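Local coordinates for protein acetone carboxylase alpha subunit (Xanthobacter autotrophicus Py2, PDB 5M45) that is a manganese-binding subunit of the hydantoinase B/oxoprolinase family and is part of an assembly of six protein chains, at residues Thr174-Thr179 and Arg228-Asp233; Val69-Thr74 and His242-Leu247. All blocks are in the same frame, centred on the assembly; numbering follows the deposited sequence.

Contact 1 (Thr174-Thr179 and Arg228-Asp233); sequences THVIDT and RYWMLD. With MN (manganese (II) ion), chain M.
Apolar packing sets Val176 and Ile177, just past the end of strand 165-175, against Trp230 and Tyr229 on one side of helix 227-255. Val176 CG2 meets the rim of the indole near its plane, 4.2 Å from Trp230 CE3; with chi1 near trans (167°) the indole swings away from the Trp230 main-chain nitrogen, and its benzo ring comes nearer the loop. Ile177 CD1 makes an off-centre CH-pi contact, 4.2 Å from the centroid of the Tyr229 ring.

Val176 CG1 also rests on the carboxylate, 3.6 Å from Asp233 OD2, and Thr174 OG1 lies 3.7 Å from Asp233 CB while bonding to Arg237. No direct hydrogen bond joins the segments. Two waters do so instead, both donating to Asp233 OD2: one also donates to His175 O, and the other accepts from Ile177 N.

Metal binding points the other way. His175 ND1 holds the manganese ion at 2.3 Å beside His150 and Asp153. A buried, probably charged carboxylate thus grips the backbone on both sides of Val176 through water, tying helix 227-255 to the strand end that carries a metal ligand, while Ser186 bonds to NE2 of the ligand ring itself.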
ATOM      1  N   THR A 174      -9.711  -6.401  15.366  1.00 10.91           N
ATOM      2  CA  THR A 174     -10.139  -5.056  15.793  1.00 10.94           C
ATOM      3  C   THR A 174     -10.425  -4.199  14.552  1.00 10.93           C
ATOM      4  O   THR A 174      -9.644  -4.221  13.581  1.00 10.98           O
ATOM      5  CB  THR A 174      -9.065  -4.279  16.585  1.00 11.04           C
ATOM      6  OG1 THR A 174      -7.855  -4.228  15.822  1.00 10.95           O
ATOM      7  CG2 THR A 174      -8.764  -4.914  17.926  1.00 11.13           C
ATOM      8  N   HIS A 175     -11.507  -3.436  14.581  1.00 10.87           N
ATOM      9  CA  HIS A 175     -11.699  -2.355  13.603  1.00 10.75           C
ATOM     10  C   HIS A 175     -10.776  -1.180  13.954  1.00 10.72           C
ATOM     11  O   HIS A 175     -10.947  -0.585  15.016  1.00 10.67           O
ATOM     12  CB  HIS A 175     -13.154  -1.856  13.569  1.00 10.77           C
ATOM     13  CG  HIS A 175     -13.342  -0.688  12.641  1.00 10.74           C
ATOM     14  ND1 HIS A 175     -13.877  -0.807  11.380  1.00 10.68           N
ATOM     15  CD2 HIS A 175     -12.943   0.607  12.758  1.00 10.83           C
ATOM     16  CE1 HIS A 175     -13.829   0.368  10.767  1.00 10.82           C
ATOM     17  NE2 HIS A 175     -13.276   1.244  11.584  1.00 10.79           N
ATOM     18  N   VAL A 176      -9.810  -0.868  13.079  1.00 10.70           N
ATOM     19  CA  VAL A 176      -8.866   0.280  13.301  1.00 10.86           C
ATOM     20  C   VAL A 176      -9.382   1.548  12.611  1.00 11.06           C
ATOM     21  O   VAL A 176     -10.193   1.474  11.656  1.00 11.02           O
ATOM     22  CB  VAL A 176      -7.420  -0.028  12.859  1.00 10.87           C
ATOM     23  CG1 VAL A 176      -6.925  -1.313  13.531  1.00 10.79           C
ATOM     24  CG2 VAL A 176      -7.288  -0.148  11.318  1.00 10.87           C
ATOM     25  N   ILE A 177      -8.898   2.707  13.058  1.00 11.31           N
ATOM     26  CA  ILE A 177      -9.426   3.988  12.586  1.00 11.61           C
ATOM     27  C   ILE A 177      -9.157   4.200  11.081  1.00 11.81           C
ATOM     28  O   ILE A 177     -10.065   4.616  10.337  1.00 11.92           O
ATOM     29  CB  ILE A 177      -8.916   5.197  13.421  1.00 11.70           C
ATOM     30  CG1 ILE A 177      -9.330   5.040  14.886  1.00 11.81           C
ATOM     31  CG2 ILE A 177      -9.443   6.536  12.822  1.00 11.79           C
ATOM     32  CD1 ILE A 177      -8.634   6.014  15.834  1.00 12.04           C
ATOM     33  N   ASP A 178      -7.933   3.935  10.630  1.00 12.04           N
ATOM     34  CA  ASP A 178      -7.597   4.053   9.225  1.00 12.19           C
ATOM     35  C   ASP A 178      -6.454   3.134   8.825  1.00 12.29           C
ATOM     36  O   ASP A 178      -5.630   2.737   9.688  1.00 12.09           O
ATOM     37  CB  ASP A 178      -7.310   5.507   8.789  1.00 12.48           C
ATOM     38  CG  ASP A 178      -5.843   5.944   9.003  1.00 12.66           C
ATOM     39  OD1 ASP A 178      -5.436   6.221  10.158  1.00 12.84           O
ATOM     40  OD2 ASP A 178      -5.082   6.053   8.009  1.00 12.95           O
ATOM     41  N   THR A 179      -6.406   2.825   7.506  1.00 12.36           N
ATOM     42  CA  THR A 179      -5.344   2.047   6.918  1.00 12.55           C
ATOM     43  C   THR A 179      -4.620   2.784   5.785  1.00 12.51           C
ATOM     44  O   THR A 179      -3.987   2.152   4.949  1.00 12.56           O
ATOM     45  CB  THR A 179      -5.827   0.642   6.440  1.00 12.71           C
ATOM     46  OG1 THR A 179      -7.043   0.740   5.705  1.00 13.12           O
ATOM     47  CG2 THR A 179      -6.073  -0.259   7.647  1.00 12.90           C
ATOM     48  N   ARG A 228      -0.392   5.757  16.584  1.00 14.25           N
ATOM     49  CA  ARG A 228      -0.430   5.352  17.991  1.00 15.30           C
ATOM     50  C   ARG A 228      -1.667   4.449  18.254  1.00 14.46           C
ATOM     51  O   ARG A 228      -1.581   3.468  18.974  1.00 13.77           O
ATOM     52  CB  ARG A 228      -0.432   6.578  18.951  1.00 17.42           C
ATOM     53  CG  ARG A 228      -0.431   6.183  20.422  1.00 20.05           C
ATOM     54  CD  ARG A 228      -0.558   7.373  21.462  1.00 22.51           C
ATOM     55  NE  ARG A 228      -1.668   8.321  21.165  1.00 24.66           N
ATOM     56  CZ  ARG A 228      -1.551   9.420  20.384  1.00 25.56           C
ATOM     57  NH1 ARG A 228      -0.398   9.730  19.766  1.00 25.26           N
ATOM     58  NH2 ARG A 228      -2.614  10.229  20.185  1.00 26.14           N
ATOM     59  N   TYR A 229      -2.803   4.798  17.637  1.00 14.03           N
ATOM     60  CA  TYR A 229      -4.058   4.045  17.794  1.00 13.70           C
ATOM     61  C   TYR A 229      -3.924   2.659  17.172  1.00 13.27           C
ATOM     62  O   TYR A 229      -4.294   1.662  17.797  1.00 12.98           O
ATOM     63  CB  TYR A 229      -5.246   4.828  17.189  1.00 14.05           C
ATOM     64  CG  TYR A 229      -5.501   6.154  17.891  1.00 14.32           C
ATOM     65  CD1 TYR A 229      -4.894   7.323  17.421  1.00 14.70           C
ATOM     66  CD2 TYR A 229      -6.376   6.250  18.982  1.00 14.52           C
ATOM     67  CE1 TYR A 229      -5.085   8.552  18.057  1.00 15.12           C
ATOM     68  CE2 TYR A 229      -6.604   7.456  19.611  1.00 14.93           C
ATOM     69  CZ  TYR A 229      -5.981   8.612  19.129  1.00 15.33           C
ATOM     70  OH  TYR A 229      -6.188   9.816  19.759  1.00 16.47           O
ATOM     71  N   TRP A 230      -3.337   2.612  15.970  1.00 12.91           N
ATOM     72  CA  TRP A 230      -2.938   1.352  15.287  1.00 12.78           C
ATOM     73  C   TRP A 230      -2.098   0.419  16.207  1.00 12.66           C
ATOM     74  O   TRP A 230      -2.368  -0.776  16.309  1.00 12.28           O
ATOM     75  CB  TRP A 230      -2.147   1.668  13.974  1.00 12.72           C
ATOM     76  CG  TRP A 230      -1.452   0.501  13.384  1.00 12.70           C
ATOM     77  CD1 TRP A 230      -0.223   0.018  13.738  1.00 12.87           C
ATOM     78  CD2 TRP A 230      -1.957  -0.391  12.370  1.00 12.81           C
ATOM     79  NE1 TRP A 230       0.080  -1.100  12.996  1.00 12.92           N
ATOM     80  CE2 TRP A 230      -0.974  -1.380  12.161  1.00 12.82           C
ATOM     81  CE3 TRP A 230      -3.142  -0.449  11.629  1.00 12.80           C
ATOM     82  CZ2 TRP A 230      -1.119  -2.409  11.209  1.00 12.77           C
ATOM     83  CZ3 TRP A 230      -3.283  -1.462  10.653  1.00 12.75           C
ATOM     84  CH2 TRP A 230      -2.263  -2.443  10.480  1.00 12.78           C
ATOM     85  N   MET A 231      -1.080   0.996  16.834  1.00 12.76           N
ATOM     86  CA  MET A 231      -0.124   0.241  17.682  1.00 12.87           C
ATOM     87  C   MET A 231      -0.835  -0.429  18.879  1.00 12.73           C
ATOM     88  O   MET A 231      -0.613  -1.628  19.160  1.00 12.54           O
ATOM     89  CB  MET A 231       1.029   1.135  18.169  1.00 13.26           C
ATOM     90  CG  MET A 231       2.030   1.512  17.058  1.00 13.54           C
ATOM     91  SD  MET A 231       3.235   2.781  17.532  1.00 13.97           S
ATOM     92  CE  MET A 231       4.268   1.777  18.566  1.00 14.16           C
ATOM     93  N   LEU A 232      -1.717   0.335  19.555  1.00 12.78           N
ATOM     94  CA  LEU A 232      -2.416  -0.213  20.702  1.00 12.93           C
ATOM     95  C   LEU A 232      -3.534  -1.219  20.299  1.00 12.89           C
ATOM     96  O   LEU A 232      -3.835  -2.152  21.069  1.00 12.78           O
ATOM     97  CB  LEU A 232      -2.899   0.892  21.661  1.00 13.05           C
ATOM     98  CG  LEU A 232      -1.744   1.587  22.412  1.00 13.34           C
ATOM     99  CD1 LEU A 232      -2.145   2.927  23.004  1.00 13.48           C
ATOM    100  CD2 LEU A 232      -1.161   0.695  23.495  1.00 13.38           C
ATOM    101  N   ASP A 233      -4.151  -1.047  19.120  1.00 13.03           N
ATOM    102  CA  ASP A 233      -5.083  -2.059  18.589  1.00 12.83           C
ATOM    103  C   ASP A 233      -4.360  -3.397  18.314  1.00 12.63           C
ATOM    104  O   ASP A 233      -4.907  -4.484  18.569  1.00 12.50           O
ATOM    105  CB  ASP A 233      -5.843  -1.548  17.333  1.00 12.99           C
ATOM    106  CG  ASP A 233      -6.907  -0.468  17.675  1.00 13.23           C
ATOM    107  OD1 ASP A 233      -7.305  -0.313  18.869  1.00 13.47           O
ATOM    108  OD2 ASP A 233      -7.379   0.257  16.744  1.00 13.68           O
TER
HETATM  109 MN    MN M 801     -14.613  -2.699  10.290  1.00 11.33          MN
HETATM  110  O   HOH W   1      -9.765   1.339  16.486  1.00  9.52           O
HETATM  111  O   HOH W   2      -6.669   2.475  15.075  1.00 11.85           O

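Contact 2 (Val69-Thr74 and His242-Leu247); sequences VDARET and HMIRKL
Met243 reaches from helix 227-255 across to helix 54-75, its methyl settling among Asp70, Ala71 and Thr74. The two short helical segments run nearly antiparallel, with 152° between their directions and axes 9.7 Å apart at closest approach. Met243 is extended as far as SD and then bends (chi3 70°), which turns CE toward the opposite backbone. There Met243 CE lies 3.6 Å from Asp70 OD2, the two side chains crossing at about a right angle, and 3.9 Å from Thr74 CG2.

Thr74 OG1 donates to Asp70 O over 3.0 Å, a bond consistent with the rotation (chi1 -61°) that sets the hydroxyl beside the threonine's own backbone N and leaves CG2 facing the methionine. The same carbonyl takes the backbone bond from Thr74 N, and the two donors approach from opposite faces of its plane. A chain of another protein in the assembly packs on Met243 and Thr74 as well.

At Ile244 the contact becomes wholly aliphatic. Its branch toward the other helix ends with Ile244 CD1 3.7 Å from Ala71 CB, and Ile244 CG1 lies behind it at 3.9 Å from the same Ala71 CB. Phe92 of strand 90-95 touches both residues, and Val68 adds to the packing on Ile244. Farther on, Leu247 on Arg63 continues the packing between the two helices.

No hydrogen bond or salt bridge spans the two segments. Their cohesion is therefore van der Waals in kind, with a buried alanine-isoleucine pair against the sheet and a bent methionine covering the more exposed flank, where the Asp70 carboxylate meets a methyl group and gains no polar bond from it.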
ATOM      1  N   VAL A  69     -15.050 -15.009  25.885  1.00 14.88           N
ATOM      2  CA  VAL A  69     -15.792 -13.811  26.365  1.00 14.69           C
ATOM      3  C   VAL A  69     -14.856 -12.920  27.206  1.00 15.02           C
ATOM      4  O   VAL A  69     -14.819 -11.695  27.026  1.00 14.56           O
ATOM      5  CB  VAL A  69     -17.057 -14.218  27.156  1.00 14.53           C
ATOM      6  CG1 VAL A  69     -17.656 -13.028  27.908  1.00 14.64           C
ATOM      7  CG2 VAL A  69     -18.090 -14.787  26.180  1.00 14.50           C
ATOM      8  N   ASP A  70     -14.088 -13.553  28.105  1.00 15.56           N
ATOM      9  CA  ASP A  70     -13.166 -12.854  28.972  1.00 16.17           C
ATOM     10  C   ASP A  70     -12.010 -12.185  28.198  1.00 16.06           C
ATOM     11  O   ASP A  70     -11.578 -11.082  28.572  1.00 16.08           O
ATOM     12  CB  ASP A  70     -12.595 -13.776  30.048  1.00 17.12           C
ATOM     13  CG  ASP A  70     -11.606 -13.036  30.996  1.00 18.17           C
ATOM     14  OD1 ASP A  70     -12.019 -12.095  31.692  1.00 19.09           O
ATOM     15  OD2 ASP A  70     -10.404 -13.391  30.990  1.00 19.55           O
ATOM     16  N   ALA A  71     -11.526 -12.831  27.146  1.00 15.31           N
ATOM     17  CA  ALA A  71     -10.490 -12.215  26.310  1.00 15.23           C
ATOM     18  C   ALA A  71     -10.960 -10.870  25.702  1.00 14.89           C
ATOM     19  O   ALA A  71     -10.226  -9.859  25.772  1.00 14.74           O
ATOM     20  CB  ALA A  71     -10.065 -13.172  25.214  1.00 15.15           C
ATOM     21  N   ARG A  72     -12.174 -10.845  25.153  1.00 14.28           N
ATOM     22  CA  ARG A  72     -12.716  -9.605  24.614  1.00 14.31           C
ATOM     23  C   ARG A  72     -12.903  -8.518  25.703  1.00 14.83           C
ATOM     24  O   ARG A  72     -12.488  -7.361  25.532  1.00 14.51           O
ATOM     25  CB  ARG A  72     -14.039  -9.871  23.884  1.00 14.16           C
ATOM     26  CG  ARG A  72     -14.774  -8.605  23.437  1.00 13.94           C
ATOM     27  CD  ARG A  72     -15.789  -8.943  22.367  1.00 13.84           C
ATOM     28  NE  ARG A  72     -16.616  -7.806  21.974  1.00 13.79           N
ATOM     29  CZ  ARG A  72     -17.709  -7.389  22.616  1.00 14.25           C
ATOM     30  NH1 ARG A  72     -18.149  -8.022  23.716  1.00 14.39           N
ATOM     31  NH2 ARG A  72     -18.385  -6.355  22.150  1.00 14.32           N
ATOM     32  N   GLU A  73     -13.537  -8.894  26.812  1.00 15.26           N
ATOM     33  CA  GLU A  73     -13.832  -7.955  27.898  1.00 16.06           C
ATOM     34  C   GLU A  73     -12.555  -7.346  28.509  1.00 15.80           C
ATOM     35  O   GLU A  73     -12.521  -6.153  28.835  1.00 15.78           O
ATOM     36  CB  GLU A  73     -14.700  -8.672  28.973  1.00 17.13           C
ATOM     37  CG  GLU A  73     -14.955  -7.912  30.285  1.00 18.23           C
ATOM     38  CD  GLU A  73     -15.883  -6.711  30.146  1.00 19.43           C
ATOM     39  OE1 GLU A  73     -16.591  -6.599  29.126  1.00 19.65           O
ATOM     40  OE2 GLU A  73     -15.943  -5.901  31.136  1.00 20.56           O
ATOM     41  N   THR A  74     -11.508  -8.160  28.650  1.00 15.66           N
ATOM     42  CA  THR A  74     -10.237  -7.735  29.261  1.00 15.69           C
ATOM     43  C   THR A  74      -9.299  -7.017  28.288  1.00 15.28           C
ATOM     44  O   THR A  74      -8.796  -5.923  28.594  1.00 15.13           O
ATOM     45  CB  THR A  74      -9.528  -8.980  29.857  1.00 16.23           C
ATOM     46  OG1 THR A  74     -10.384  -9.527  30.854  1.00 16.93           O
ATOM     47  CG2 THR A  74      -8.182  -8.656  30.500  1.00 16.48           C
ATOM     48  N   HIS A 242      -3.177 -14.647  22.976  1.00 13.51           N
ATOM     49  CA  HIS A 242      -2.310 -15.363  23.934  1.00 13.97           C
ATOM     50  C   HIS A 242      -3.028 -15.786  25.221  1.00 14.43           C
ATOM     51  O   HIS A 242      -2.723 -16.857  25.748  1.00 14.26           O
ATOM     52  CB  HIS A 242      -0.994 -14.586  24.210  1.00 14.11           C
ATOM     53  CG  HIS A 242      -0.020 -14.658  23.070  1.00 14.11           C
ATOM     54  ND1 HIS A 242       1.173 -13.961  23.057  1.00 14.29           N
ATOM     55  CD2 HIS A 242      -0.072 -15.335  21.900  1.00 13.95           C
ATOM     56  CE1 HIS A 242       1.830 -14.239  21.943  1.00 14.26           C
ATOM     57  NE2 HIS A 242       1.087 -15.065  21.222  1.00 14.01           N
ATOM     58  N   MET A 243      -3.997 -14.986  25.681  1.00 15.29           N
ATOM     59  CA  MET A 243      -4.884 -15.383  26.803  1.00 16.14           C
ATOM     60  C   MET A 243      -5.643 -16.678  26.464  1.00 15.58           C
ATOM     61  O   MET A 243      -5.710 -17.604  27.283  1.00 15.81           O
ATOM     62  CB  MET A 243      -5.891 -14.258  27.163  1.00 17.16           C
ATOM     63  CG  MET A 243      -5.258 -13.030  27.813  1.00 18.27           C
ATOM     64  SD  MET A 243      -6.383 -11.633  27.928  1.00 20.07           S
ATOM     65  CE  MET A 243      -7.489 -12.255  29.177  1.00 20.63           C
ATOM     66  N   ILE A 244      -6.179 -16.753  25.250  1.00 15.05           N
ATOM     67  CA  ILE A 244      -6.945 -17.943  24.820  1.00 15.15           C
ATOM     68  C   ILE A 244      -6.025 -19.155  24.617  1.00 15.38           C
ATOM     69  O   ILE A 244      -6.376 -20.256  25.042  1.00 15.39           O
ATOM     70  CB  ILE A 244      -7.826 -17.630  23.586  1.00 14.76           C
ATOM     71  CG1 ILE A 244      -8.979 -16.683  23.978  1.00 14.61           C
ATOM     72  CG2 ILE A 244      -8.394 -18.908  22.957  1.00 14.74           C
ATOM     73  CD1 ILE A 244      -9.488 -15.852  22.796  1.00 14.51           C
ATOM     74  N   ARG A 245      -4.871 -18.967  23.964  1.00 15.63           N
ATOM     75  CA  ARG A 245      -3.877 -20.064  23.815  1.00 15.97           C
ATOM     76  C   ARG A 245      -3.522 -20.686  25.178  1.00 16.49           C
ATOM     77  O   ARG A 245      -3.512 -21.906  25.342  1.00 15.93           O
ATOM     78  CB  ARG A 245      -2.609 -19.595  23.100  1.00 15.62           C
ATOM     79  CG  ARG A 245      -1.595 -20.730  22.816  1.00 15.62           C
ATOM     80  CD  ARG A 245      -0.300 -20.210  22.183  1.00 15.47           C
ATOM     81  NE  ARG A 245       0.375 -19.280  23.084  1.00 15.42           N
ATOM     82  CZ  ARG A 245       1.413 -18.511  22.758  1.00 15.33           C
ATOM     83  NH1 ARG A 245       1.951 -18.529  21.539  1.00 15.20           N
ATOM     84  NH2 ARG A 245       1.941 -17.711  23.682  1.00 15.52           N
ATOM     85  N   LYS A 246      -3.256 -19.836  26.149  1.00 17.40           N
ATOM     86  CA  LYS A 246      -2.919 -20.306  27.494  1.00 19.00           C
ATOM     87  C   LYS A 246      -4.063 -21.097  28.131  1.00 18.69           C
ATOM     88  O   LYS A 246      -3.850 -22.154  28.730  1.00 18.14           O
ATOM     89  CB  LYS A 246      -2.538 -19.131  28.354  1.00 20.90           C
ATOM     90  CG  LYS A 246      -2.033 -19.498  29.741  1.00 23.19           C
ATOM     91  CD  LYS A 246      -1.604 -18.203  30.420  1.00 25.36           C
ATOM     92  CE  LYS A 246      -1.942 -18.154  31.905  1.00 27.74           C
ATOM     93  NZ  LYS A 246      -0.686 -18.211  32.703  1.00 29.70           N
ATOM     94  N   LEU A 247      -5.281 -20.581  28.009  1.00 18.01           N
ATOM     95  CA  LEU A 247      -6.457 -21.294  28.535  1.00 17.99           C
ATOM     96  C   LEU A 247      -6.653 -22.684  27.866  1.00 17.61           C
ATOM     97  O   LEU A 247      -6.918 -23.684  28.566  1.00 17.51           O
ATOM     98  CB  LEU A 247      -7.713 -20.441  28.417  1.00 18.03           C
ATOM     99  CG  LEU A 247      -8.990 -21.219  28.786  1.00 18.34           C
ATOM    100  CD1 LEU A 247      -9.058 -21.416  30.290  1.00 18.90           C
ATOM    101  CD2 LEU A 247     -10.220 -20.564  28.276  1.00 18.32           C
TER

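How the contacts relate
From the N terminus, helix 54-75 supplies the first half of contact 2 at Val69-Thr74. The chain then builds most of the seven-stranded antiparallel sheet, including strand 165-175, whose end opens contact 1. After the remaining strands and helix 214-222, helix 227-255 closes both loops in turn: Arg228-Asp233 completes contact 1, and His242-Leu247, farther along, completes contact 2. The shorter loop therefore lies within the longer one, and the two do not cross. Their centres are 20 Å apart, with no direct touch. Helix 227-255 is shared by both, joined near its start to the end of strand 165-175 and the turn after it, and farther on to helix 54-75.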